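PDB 2P6C: aq_2013 protein from Aquifex aeolicus, which is of unknown function but belongs to the YjbQ (UPF0047) family and forms a trimer in the crystal structure. Local coordinates for residues K14-I19 / D62-L67; L40-H45 / T96-V101; S48-Q53 / Q115-A120. All coordinates share one frame; numbering follows the deposited sequence.

Contact 1: K14-I19 / D62-L67. With PO4 (phosphate ion), chain D.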
loop_
_atom_site.group_PDB
_atom_site.type_symbol
_atom_site.label_atom_id
_atom_site.label_comp_id
_atom_site.label_asym_id
_atom_site.label_seq_id
_atom_site.Cartn_x
_atom_site.Cartn_y
_atom_site.Cartn_z
ATOM N N LYS A 14 -17.261 11.755 -15.064
ATOM C CA LYS A 14 -16.423 11.057 -16.050
ATOM C C LYS A 14 -16.047 9.667 -15.620
ATOM O O LYS A 14 -15.967 9.367 -14.436
ATOM C CB LYS A 14 -15.120 11.795 -16.219
ATOM C CG LYS A 14 -15.229 13.040 -17.088
ATOM C CD LYS A 14 -14.449 14.190 -16.481
ATOM C CE LYS A 14 -13.126 14.429 -17.205
ATOM N NZ LYS A 14 -12.438 15.530 -16.563
ATOM N N ARG A 15 -15.672 8.807 -16.558
ATOM C CA ARG A 15 -15.175 7.476 -16.221
ATOM C C ARG A 15 -13.913 7.545 -15.354
ATOM O O ARG A 15 -13.734 6.787 -14.410
ATOM C CB ARG A 15 -14.880 6.730 -17.528
ATOM C CG ARG A 15 -15.934 5.664 -17.840
ATOM C CD ARG A 15 -15.993 5.320 -19.336
ATOM N NE ARG A 15 -16.006 6.540 -20.150
ATOM C CZ ARG A 15 -15.726 6.416 -21.462
ATOM N NH1 ARG A 15 -15.470 5.228 -21.979
ATOM N NH2 ARG A 15 -15.690 7.503 -22.237
ATOM N N ARG A 16 -13.014 8.467 -15.694
ATOM C CA ARG A 16 -11.756 8.659 -14.969
ATOM C C ARG A 16 -11.708 10.073 -14.420
ATOM O O ARG A 16 -11.955 11.037 -15.145
ATOM C CB ARG A 16 -10.555 8.461 -15.893
ATOM C CG ARG A 16 -10.417 7.061 -16.461
ATOM C CD ARG A 16 -9.314 7.012 -17.511
ATOM N NE ARG A 16 -9.175 5.681 -18.092
ATOM C CZ ARG A 16 -8.485 5.421 -19.195
ATOM N NH1 ARG A 16 -7.867 6.406 -19.840
ATOM N NH2 ARG A 16 -8.422 4.180 -19.666
ATOM N N GLU A 17 -11.362 10.205 -13.147
ATOM C CA GLU A 17 -11.311 11.522 -12.538
ATOM C C GLU A 17 -10.544 11.492 -11.226
ATOM O O GLU A 17 -10.480 10.465 -10.553
ATOM C CB GLU A 17 -12.737 12.008 -12.287
ATOM C CG GLU A 17 -12.908 13.510 -12.273
ATOM C CD GLU A 17 -14.373 13.910 -12.245
ATOM O OE1 GLU A 17 -15.184 13.225 -12.904
ATOM O OE2 GLU A 17 -14.715 14.912 -11.579
ATOM N N LEU A 18 -9.962 12.631 -10.873
ATOM C CA LEU A 18 -9.163 12.905 -9.700
ATOM C C LEU A 18 -10.019 13.738 -8.779
ATOM O O LEU A 18 -10.358 14.879 -9.068
ATOM C CB LEU A 18 -7.897 13.689 -10.117
ATOM C CG LEU A 18 -6.628 13.362 -9.288
ATOM C CD1 LEU A 18 -6.656 11.946 -8.709
ATOM C CD2 LEU A 18 -5.344 13.463 -10.109
ATOM N N ILE A 19 -10.416 13.303 -7.590
ATOM C CA ILE A 19 -11.223 14.131 -6.692
ATOM C C ILE A 19 -10.550 14.391 -5.351
ATOM O O ILE A 19 -10.194 13.448 -4.646
ATOM C CB ILE A 19 -12.575 13.454 -6.375
ATOM C CG1 ILE A 19 -13.272 13.021 -7.664
ATOM C CG2 ILE A 19 -13.472 14.431 -5.609
ATOM C CD1 ILE A 19 -13.754 14.179 -8.496
ATOM N N ASP A 62 0.637 13.840 -15.917
ATOM C CA ASP A 62 1.642 12.787 -16.050
ATOM C C ASP A 62 1.129 11.447 -15.510
ATOM O O ASP A 62 1.413 10.387 -16.042
ATOM C CB ASP A 62 2.934 13.178 -15.307
ATOM C CG ASP A 62 3.624 14.384 -15.948
ATOM O OD1 ASP A 62 3.643 14.466 -17.180
ATOM O OD2 ASP A 62 4.168 15.203 -15.207
ATOM N N ILE A 63 0.376 11.485 -14.398
ATOM C CA ILE A 63 -0.042 10.187 -13.790
ATOM C C ILE A 63 -1.092 9.512 -14.714
ATOM O O ILE A 63 -1.141 8.298 -14.859
ATOM C CB ILE A 63 -0.445 10.275 -12.274
ATOM C CG1 ILE A 63 -1.513 11.344 -11.995
ATOM C CG2 ILE A 63 0.783 10.639 -11.379
ATOM C CD1 ILE A 63 -2.466 10.986 -10.852
ATOM N N TRP A 64 -1.997 10.297 -15.293
ATOM C CA TRP A 64 -2.923 9.634 -16.190
ATOM C C TRP A 64 -2.185 9.013 -17.379
ATOM O O TRP A 64 -2.457 7.883 -17.768
ATOM C CB TRP A 64 -3.962 10.634 -16.668
ATOM C CG TRP A 64 -4.904 10.952 -15.568
ATOM C CD1 TRP A 64 -5.013 12.173 -14.889
ATOM C CD2 TRP A 64 -5.873 10.060 -14.967
ATOM N NE1 TRP A 64 -5.956 12.149 -13.915
ATOM C CE2 TRP A 64 -6.524 10.800 -13.938
ATOM C CE3 TRP A 64 -6.233 8.751 -15.186
ATOM C CZ2 TRP A 64 -7.514 10.215 -13.174
ATOM C CZ3 TRP A 64 -7.226 8.166 -14.417
ATOM C CH2 TRP A 64 -7.866 8.903 -13.402
ATOM N N GLU A 65 -1.241 9.758 -17.951
ATOM C CA GLU A 65 -0.491 9.254 -19.095
ATOM C C GLU A 65 0.328 7.990 -18.710
ATOM O O GLU A 65 0.368 7.000 -19.429
ATOM C CB GLU A 65 0.385 10.417 -19.663
ATOM C CG GLU A 65 -0.457 11.621 -20.185
ATOM C CD GLU A 65 0.399 12.763 -20.775
ATOM O OE1 GLU A 65 1.555 12.883 -20.393
ATOM O OE2 GLU A 65 -0.110 13.502 -21.616
ATOM N N TRP A 66 0.988 7.989 -17.499
ATOM C CA TRP A 66 1.764 6.839 -16.993
ATOM C C TRP A 66 0.867 5.620 -16.714
ATOM O O TRP A 66 1.158 4.486 -17.083
ATOM C CB TRP A 66 2.445 7.276 -15.693
ATOM C CG TRP A 66 3.267 6.204 -15.071
ATOM C CD1 TRP A 66 4.499 5.718 -15.538
ATOM C CD2 TRP A 66 3.035 5.567 -13.790
ATOM N NE1 TRP A 66 5.070 4.829 -14.686
ATOM C CE2 TRP A 66 4.147 4.709 -13.554
ATOM C CE3 TRP A 66 2.020 5.631 -12.860
ATOM C CZ2 TRP A 66 4.210 3.952 -12.400
ATOM C CZ3 TRP A 66 2.087 4.871 -11.704
ATOM C CH2 TRP A 66 3.189 4.024 -11.478
ATOM N N LEU A 67 -0.266 5.894 -16.024
ATOM C CA LEU A 67 -1.280 4.848 -15.830
ATOM C C LEU A 67 -1.730 4.196 -17.169
ATOM O O LEU A 67 -1.790 2.981 -17.309
ATOM C CB LEU A 67 -2.480 5.468 -15.083
ATOM C CG LEU A 67 -2.206 5.785 -13.593
ATOM C CD1 LEU A 67 -3.457 6.266 -12.857
ATOM C CD2 LEU A 67 -1.691 4.572 -12.816
HETATM P P PO4 D . -16.404 10.303 -20.008
HETATM O O1 PO4 D . -17.771 9.920 -20.441
HETATM O O2 PO4 D . -16.546 11.436 -19.157
HETATM O O3 PO4 D . -15.787 9.125 -19.504
HETATM O O4 PO4 D . -15.598 10.742 -21.259
#

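Contact 2: L40-H45 / T96-V101. With PO4 (phosphate ion), chain C.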
loop_
_atom_site.group_PDB
_atom_site.type_symbol
_atom_site.label_atom_id
_atom_site.label_comp_id
_atom_site.label_asym_id
_atom_site.label_seq_id
_atom_site.Cartn_x
_atom_site.Cartn_y
_atom_site.Cartn_z
ATOM N N LEU A 40 -7.481 5.227 8.339
ATOM C CA LEU A 40 -7.486 4.483 7.081
ATOM C C LEU A 40 -8.499 5.097 6.110
ATOM O O LEU A 40 -9.638 5.380 6.487
ATOM C CB LEU A 40 -7.862 3.014 7.331
ATOM C CG LEU A 40 -8.226 2.143 6.114
ATOM C CD1 LEU A 40 -6.991 1.869 5.244
ATOM C CD2 LEU A 40 -8.815 0.830 6.603
ATOM N N VAL A 41 -8.075 5.296 4.863
ATOM C CA VAL A 41 -8.939 5.848 3.822
ATOM C C VAL A 41 -8.757 4.901 2.656
ATOM O O VAL A 41 -7.696 4.843 2.037
ATOM C CB VAL A 41 -8.507 7.258 3.441
ATOM C CG1 VAL A 41 -9.542 7.886 2.529
ATOM C CG2 VAL A 41 -8.305 8.092 4.700
ATOM N N SER A 42 -9.809 4.155 2.358
ATOM C CA SER A 42 -9.726 3.129 1.341
ATOM C C SER A 42 -10.922 3.054 0.406
ATOM O O SER A 42 -12.070 3.228 0.824
ATOM C CB SER A 42 -9.566 1.784 2.060
ATOM O OG SER A 42 -9.332 0.726 1.158
ATOM N N SER A 43 -10.649 2.789 -0.866
ATOM C CA SER A 43 -11.721 2.574 -1.816
ATOM C C SER A 43 -12.342 1.224 -1.578
ATOM O O SER A 43 -11.662 0.244 -1.339
ATOM C CB SER A 43 -11.146 2.594 -3.230
ATOM O OG SER A 43 -12.173 2.175 -4.138
ATOM N N MET A 44 -13.679 1.204 -1.640
ATOM C CA MET A 44 -14.377 -0.071 -1.455
ATOM C C MET A 44 -14.585 -0.802 -2.786
ATOM O O MET A 44 -15.244 -1.830 -2.842
ATOM C CB MET A 44 -15.712 0.204 -0.771
ATOM C CG MET A 44 -15.529 0.944 0.563
ATOM S SD MET A 44 -16.964 0.814 1.662
ATOM C CE MET A 44 -16.741 -0.875 2.245
ATOM N N HIS A 45 -13.987 -0.272 -3.847
ATOM C CA HIS A 45 -14.125 -0.865 -5.165
ATOM C C HIS A 45 -12.770 -1.215 -5.777
ATOM O O HIS A 45 -11.733 -0.675 -5.394
ATOM C CB HIS A 45 -14.902 0.103 -6.076
ATOM C CG HIS A 45 -16.229 0.504 -5.512
ATOM N ND1 HIS A 45 -17.406 -0.107 -5.886
ATOM C CD2 HIS A 45 -16.550 1.353 -4.505
ATOM C CE1 HIS A 45 -18.394 0.341 -5.133
ATOM N NE2 HIS A 45 -17.901 1.228 -4.285
ATOM N N THR A 96 -1.831 1.557 -8.329
ATOM C CA THR A 96 -1.860 2.682 -7.401
ATOM C C THR A 96 -2.138 2.288 -5.962
ATOM O O THR A 96 -1.900 3.071 -5.049
ATOM C CB THR A 96 -2.948 3.721 -7.791
ATOM O OG1 THR A 96 -4.221 3.069 -7.898
ATOM C CG2 THR A 96 -2.614 4.392 -9.104
ATOM N N HIS A 97 -2.645 1.078 -5.764
ATOM C CA HIS A 97 -3.023 0.578 -4.441
ATOM C C HIS A 97 -4.315 1.250 -3.987
ATOM O O HIS A 97 -4.433 2.475 -4.003
ATOM C CB HIS A 97 -1.946 0.826 -3.390
ATOM C CG HIS A 97 -2.071 -0.078 -2.199
ATOM N ND1 HIS A 97 -2.210 -1.444 -2.324
ATOM C CD2 HIS A 97 -2.075 0.180 -0.868
ATOM C CE1 HIS A 97 -2.295 -1.988 -1.124
ATOM N NE2 HIS A 97 -2.216 -1.025 -0.222
ATOM N N LEU A 98 -5.270 0.443 -3.547
ATOM C CA LEU A 98 -6.628 0.913 -3.165
ATOM C C LEU A 98 -6.686 1.887 -1.952
ATOM O O LEU A 98 -7.645 2.623 -1.759
ATOM C CB LEU A 98 -7.508 -0.310 -2.893
ATOM C CG LEU A 98 -7.430 -0.793 -1.439
ATOM C CD1 LEU A 98 -8.597 -1.710 -1.071
ATOM C CD2 LEU A 98 -6.156 -1.587 -1.150
ATOM N N GLN A 99 -5.665 1.935 -1.100
ATOM C CA GLN A 99 -5.769 2.722 0.123
ATOM C C GLN A 99 -4.503 3.412 0.649
ATOM O O GLN A 99 -3.404 3.256 0.120
ATOM C CB GLN A 99 -6.262 1.781 1.226
ATOM C CG GLN A 99 -5.148 0.802 1.662
ATOM C CD GLN A 99 -5.614 -0.399 2.484
ATOM O OE1 GLN A 99 -4.802 -1.053 3.147
ATOM N NE2 GLN A 99 -6.909 -0.707 2.427
ATOM N N VAL A 100 -4.698 4.153 1.737
ATOM C CA VAL A 100 -3.609 4.897 2.481
ATOM C C VAL A 100 -4.011 4.892 3.923
ATOM O O VAL A 100 -5.185 4.848 4.267
ATOM C CB VAL A 100 -3.238 6.408 2.033
ATOM C CG1 VAL A 100 -2.713 6.412 0.600
ATOM C CG2 VAL A 100 -4.473 7.287 2.112
ATOM N N VAL A 101 -3.004 4.934 4.792
ATOM C CA VAL A 101 -3.204 5.030 6.220
ATOM C C VAL A 101 -2.469 6.237 6.699
ATOM O O VAL A 101 -1.282 6.410 6.457
ATOM C CB VAL A 101 -2.613 3.802 6.918
ATOM C CG1 VAL A 101 -2.786 3.929 8.431
ATOM C CG2 VAL A 101 -3.311 2.544 6.437
HETATM P P PO4 C . -17.149 -2.104 -9.129
HETATM O O1 PO4 C . -18.171 -3.106 -9.526
HETATM O O2 PO4 C . -17.859 -0.965 -8.652
HETATM O O3 PO4 C . -16.236 -2.768 -8.266
HETATM O O4 PO4 C . -16.356 -1.683 -10.396
#

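Contact 3: S48-Q53 / Q115-A120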
loop_
_atom_site.group_PDB
_atom_site.type_symbol
_atom_site.label_atom_id
_atom_site.label_comp_id
_atom_site.label_asym_id
_atom_site.label_seq_id
_atom_site.Cartn_x
_atom_site.Cartn_y
_atom_site.Cartn_z
ATOM N N SER A 48 -11.209 1.796 -8.579
ATOM C CA SER A 48 -10.916 3.114 -8.055
ATOM C C SER A 48 -9.994 2.941 -6.853
ATOM O O SER A 48 -9.985 1.884 -6.210
ATOM C CB SER A 48 -12.211 3.821 -7.636
ATOM O OG SER A 48 -12.870 3.150 -6.573
ATOM N N SER A 49 -9.223 3.981 -6.552
ATOM C CA SER A 49 -8.295 3.961 -5.403
ATOM C C SER A 49 -8.241 5.321 -4.680
ATOM O O SER A 49 -8.526 6.366 -5.264
ATOM C CB SER A 49 -6.875 3.611 -5.915
ATOM O OG SER A 49 -6.838 2.288 -6.471
ATOM N N VAL A 50 -7.961 5.260 -3.325
ATOM C CA VAL A 50 -7.457 6.417 -2.565
ATOM C C VAL A 50 -5.954 6.384 -2.589
ATOM O O VAL A 50 -5.293 5.409 -2.246
ATOM C CB VAL A 50 -7.931 6.387 -1.104
ATOM C CG1 VAL A 50 -7.362 7.605 -0.341
ATOM C CG2 VAL A 50 -9.443 6.439 -1.030
ATOM N N ILE A 51 -5.441 7.518 -3.116
ATOM C CA ILE A 51 -3.988 7.756 -3.341
ATOM C C ILE A 51 -3.647 9.091 -2.681
ATOM O O ILE A 51 -4.495 9.952 -2.486
ATOM C CB ILE A 51 -3.508 7.680 -4.875
ATOM C CG1 ILE A 51 -4.155 8.815 -5.672
ATOM C CG2 ILE A 51 -3.970 6.352 -5.502
ATOM C CD1 ILE A 51 -3.521 9.000 -7.052
ATOM N N ILE A 52 -2.356 9.256 -2.427
ATOM C CA ILE A 52 -1.789 10.515 -1.989
ATOM C C ILE A 52 -0.833 10.989 -3.041
ATOM O O ILE A 52 0.120 10.310 -3.403
ATOM C CB ILE A 52 -1.024 10.326 -0.668
ATOM C CG1 ILE A 52 -2.017 10.193 0.491
ATOM C CG2 ILE A 52 -0.148 11.560 -0.390
ATOM C CD1 ILE A 52 -1.340 9.797 1.804
ATOM N N GLN A 53 -1.179 12.132 -3.632
ATOM C CA GLN A 53 -0.388 12.833 -4.623
ATOM C C GLN A 53 -0.214 14.256 -4.163
ATOM O O GLN A 53 -0.575 14.603 -3.072
ATOM C CB GLN A 53 -1.168 12.894 -5.905
ATOM C CG GLN A 53 -1.280 11.519 -6.507
ATOM C CD GLN A 53 0.070 11.079 -7.014
ATOM O OE1 GLN A 53 0.446 11.287 -8.157
ATOM N NE2 GLN A 53 0.773 10.343 -6.130
ATOM N N GLN A 115 1.493 16.821 0.554
ATOM C CA GLN A 115 0.566 15.682 0.478
ATOM C C GLN A 115 -0.913 16.118 0.394
ATOM O O GLN A 115 -1.380 16.970 1.138
ATOM C CB GLN A 115 0.788 14.794 1.709
ATOM C CG GLN A 115 2.010 13.880 1.568
ATOM C CD GLN A 115 2.113 12.964 2.771
ATOM O OE1 GLN A 115 1.798 13.309 3.897
ATOM N NE2 GLN A 115 2.584 11.735 2.479
ATOM N N GLU A 116 -1.655 15.490 -0.507
ATOM C CA GLU A 116 -3.083 15.730 -0.663
ATOM C C GLU A 116 -3.698 14.360 -0.932
ATOM O O GLU A 116 -3.136 13.565 -1.679
ATOM C CB GLU A 116 -3.345 16.665 -1.847
ATOM C CG GLU A 116 -4.822 16.790 -2.249
ATOM C CD GLU A 116 -5.618 17.709 -1.337
ATOM O OE1 GLU A 116 -5.015 18.357 -0.454
ATOM O OE2 GLU A 116 -6.855 17.790 -1.511
ATOM N N ILE A 117 -4.837 14.079 -0.316
ATOM C CA ILE A 117 -5.506 12.795 -0.512
ATOM C C ILE A 117 -6.508 12.910 -1.656
ATOM O O ILE A 117 -7.319 13.833 -1.684
ATOM C CB ILE A 117 -6.284 12.367 0.751
ATOM C CG1 ILE A 117 -5.360 12.382 1.968
ATOM C CG2 ILE A 117 -6.874 10.969 0.554
ATOM C CD1 ILE A 117 -6.089 12.118 3.275
ATOM N N PHE A 118 -6.459 11.977 -2.599
ATOM C CA PHE A 118 -7.399 12.008 -3.713
ATOM C C PHE A 118 -8.147 10.704 -3.850
ATOM O O PHE A 118 -7.658 9.649 -3.449
ATOM C CB PHE A 118 -6.689 12.225 -5.054
ATOM C CG PHE A 118 -6.086 13.579 -5.225
ATOM C CD1 PHE A 118 -4.818 13.856 -4.735
ATOM C CD2 PHE A 118 -6.763 14.568 -5.940
ATOM C CE1 PHE A 118 -4.226 15.098 -4.957
ATOM C CE2 PHE A 118 -6.188 15.805 -6.166
ATOM C CZ PHE A 118 -4.911 16.077 -5.676
ATOM N N TYR A 119 -9.345 10.792 -4.413
ATOM C CA TYR A 119 -10.107 9.614 -4.778
ATOM C C TYR A 119 -9.881 9.534 -6.251
ATOM O O TYR A 119 -10.274 10.430 -6.985
ATOM C CB TYR A 119 -11.622 9.810 -4.521
ATOM C CG TYR A 119 -12.439 8.665 -5.094
ATOM C CD1 TYR A 119 -12.240 7.355 -4.635
ATOM C CD2 TYR A 119 -13.405 8.882 -6.085
ATOM C CE1 TYR A 119 -12.985 6.296 -5.157
ATOM C CE2 TYR A 119 -14.148 7.823 -6.609
ATOM C CZ TYR A 119 -13.931 6.532 -6.150
ATOM O OH TYR A 119 -14.629 5.467 -6.695
ATOM N N ALA A 120 -9.144 8.516 -6.661
ATOM C CA ALA A 120 -8.841 8.394 -8.068
ATOM C C ALA A 120 -9.794 7.390 -8.739
ATOM O O ALA A 120 -9.703 6.177 -8.562
ATOM C CB ALA A 120 -7.369 7.990 -8.184
#

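Contact 1: K14-I19 / D62-L67
Helix 57-70 packs beside strand 17-20, an outermost strand of a three-stranded antiparallel sheet, and W64 is the side chain that fills the space between them, reaching across to R16, E17 and L18. With CG set beside its own backbone N (chi1 -73°), the indole swings out from the helix, so that its six-membered ring meets the aliphatic stem of R16. CZ3 of W64 lies 3.7 Å from CB of R16, and it is 3.9 Å from CD of the same arginine. CB to CD of R16 do the touching; the guanidinium, nearly parallel to the indole at 13°, runs on past the ring toward its acidic partners. Farther along, CH2 of W64 comes within 3.7 Å of the backbone N of E17, and E17 O lies at the ring's edge, in its plane. CD2 of L18 touches CD1 of I63 at 3.9 Å, these two side chains crossing at about a right angle. Replacing W64 by an alanine would probably open a gap between helix and strand and leave the R16 methylenes without the ring they lie against. At the turn before the strand, R15 grips a phosphate, probably from the crystallisation liquor, by its backbone N and by NE, the latter 2.7 Å from phosphate O3. The charged end of R16 is paired with E68 of helix 57-70 and with D88 of helix 87-96, while L18 also packs on F118 and A120 of strand 116-121, placing the contact where two helices meet the edge of the sheet.

Contact 2: L40-H45 / T96-V101
A first torsion of -174° carries OG of S42 to the far side from its own N, and one of 73° sets CG of Q99 between N and carbonyl carbon; together they turn the hydroxyl and the amide toward each other on the face that S42 and Q99 share as a non-hydrogen-bonded pair of an antiparallel beta ladder. Here strands 37-43 and 99-104 adjoin in a four-stranded antiparallel sheet, the latter outermost within the chain. NE2 of Q99 donates to OG of S42 at 3.1 Å, with the serine oxygen essentially in the amide plane. CD1 of L98 also covers that hydroxyl, 3.4 Å from OG of S42. The amide's other arm, Q99 OE1, accepts from V101 N of the third subunit. On the same face CD1 of L40 leans over the amide, 3.8 Å from NE2 of Q99, and meets CG2 of V101 at 3.9 Å. The opposite face holds V41 and V100, a hydrogen-bonded pair whose N and O atoms bond reciprocally; V41 N lies 3.0 Å from V100 O. S43 N donates to L98 O almost straight, at 178°. At the strand's end S43 opens an ST turn: its OG, also hydrogen-bonded to S48 OG, accepts from H45 N. The H45 ring points its edge at a phosphate also held by T47 and R126, with ND1 of H45 donating to phosphate O2 at 2.9 Å.

Contact 3: S48-Q53 / Q115-A120
S48 and Y119 approach through their hydroxyls at one end of the ladder, while I52 and Q115 meet at the other. OG of S48 and OH of Y119 are 2.9 Å apart, with S43 OG and E121 OE1 as further partners of the two groups; the serine oxygen is also 3.5 Å from CE1 of Y119, a position oblique to the phenol ring. Next along the same face, V50 and I117 meet diagonally, from one non-hydrogen-bonded pair to the next, and pack tightly with CG1 of V50 3.5 Å from CG2 of I117. CG2 of I52 then rests on the methylene chain of Q115, 3.7 Å from its CG. On the reverse face CD1 of I51 reaches diagonally to CB of A120, at 4.1 Å. The F118 ring meets Q53 obliquely, with CE1 of F118 3.9 Å from CB of Q53. A bend at chi2 (-70°) folds the Q53 amide back on its own strand, where NE2 of Q53 donates to I52 O at 2.8 Å. Between the faces, three hydrogen-bonded pairs, S49 with A120, I51 with F118 and Q53 with E116, hold the backbones together. V50, I52 and I117 also touch V100 or L102 of strand 99-104, whereas F118 and A120 pack on L18 of strand 17-20. This alternation is characteristic of an antiparallel beta ladder with one face turned to a second sheet, as in a beta sandwich.

How the contacts relate
Contacts 2 and 3 are buried antiparallel ladders, each in a different sheet, whereas contact 1 is a surface packing of helix on strand without a hydrogen bond between its segments. The ladders meet directly: L98 O is 3.1 Å from V50 N, and S43 OG is 2.7 Å from S48 OG, so backbone and serine chemistry join the two sheets. Contact 1 shares the sheet of contact 3 through strands 17-20 and 116-121, where I19 O lies 2.8 Å from Y119 N. Apolar stems, an indole and charged arginines serve at the surface, while serines, amides, branched aliphatics and the rings of F118 and Y119 fill the interior. All three contacts touch the second subunit.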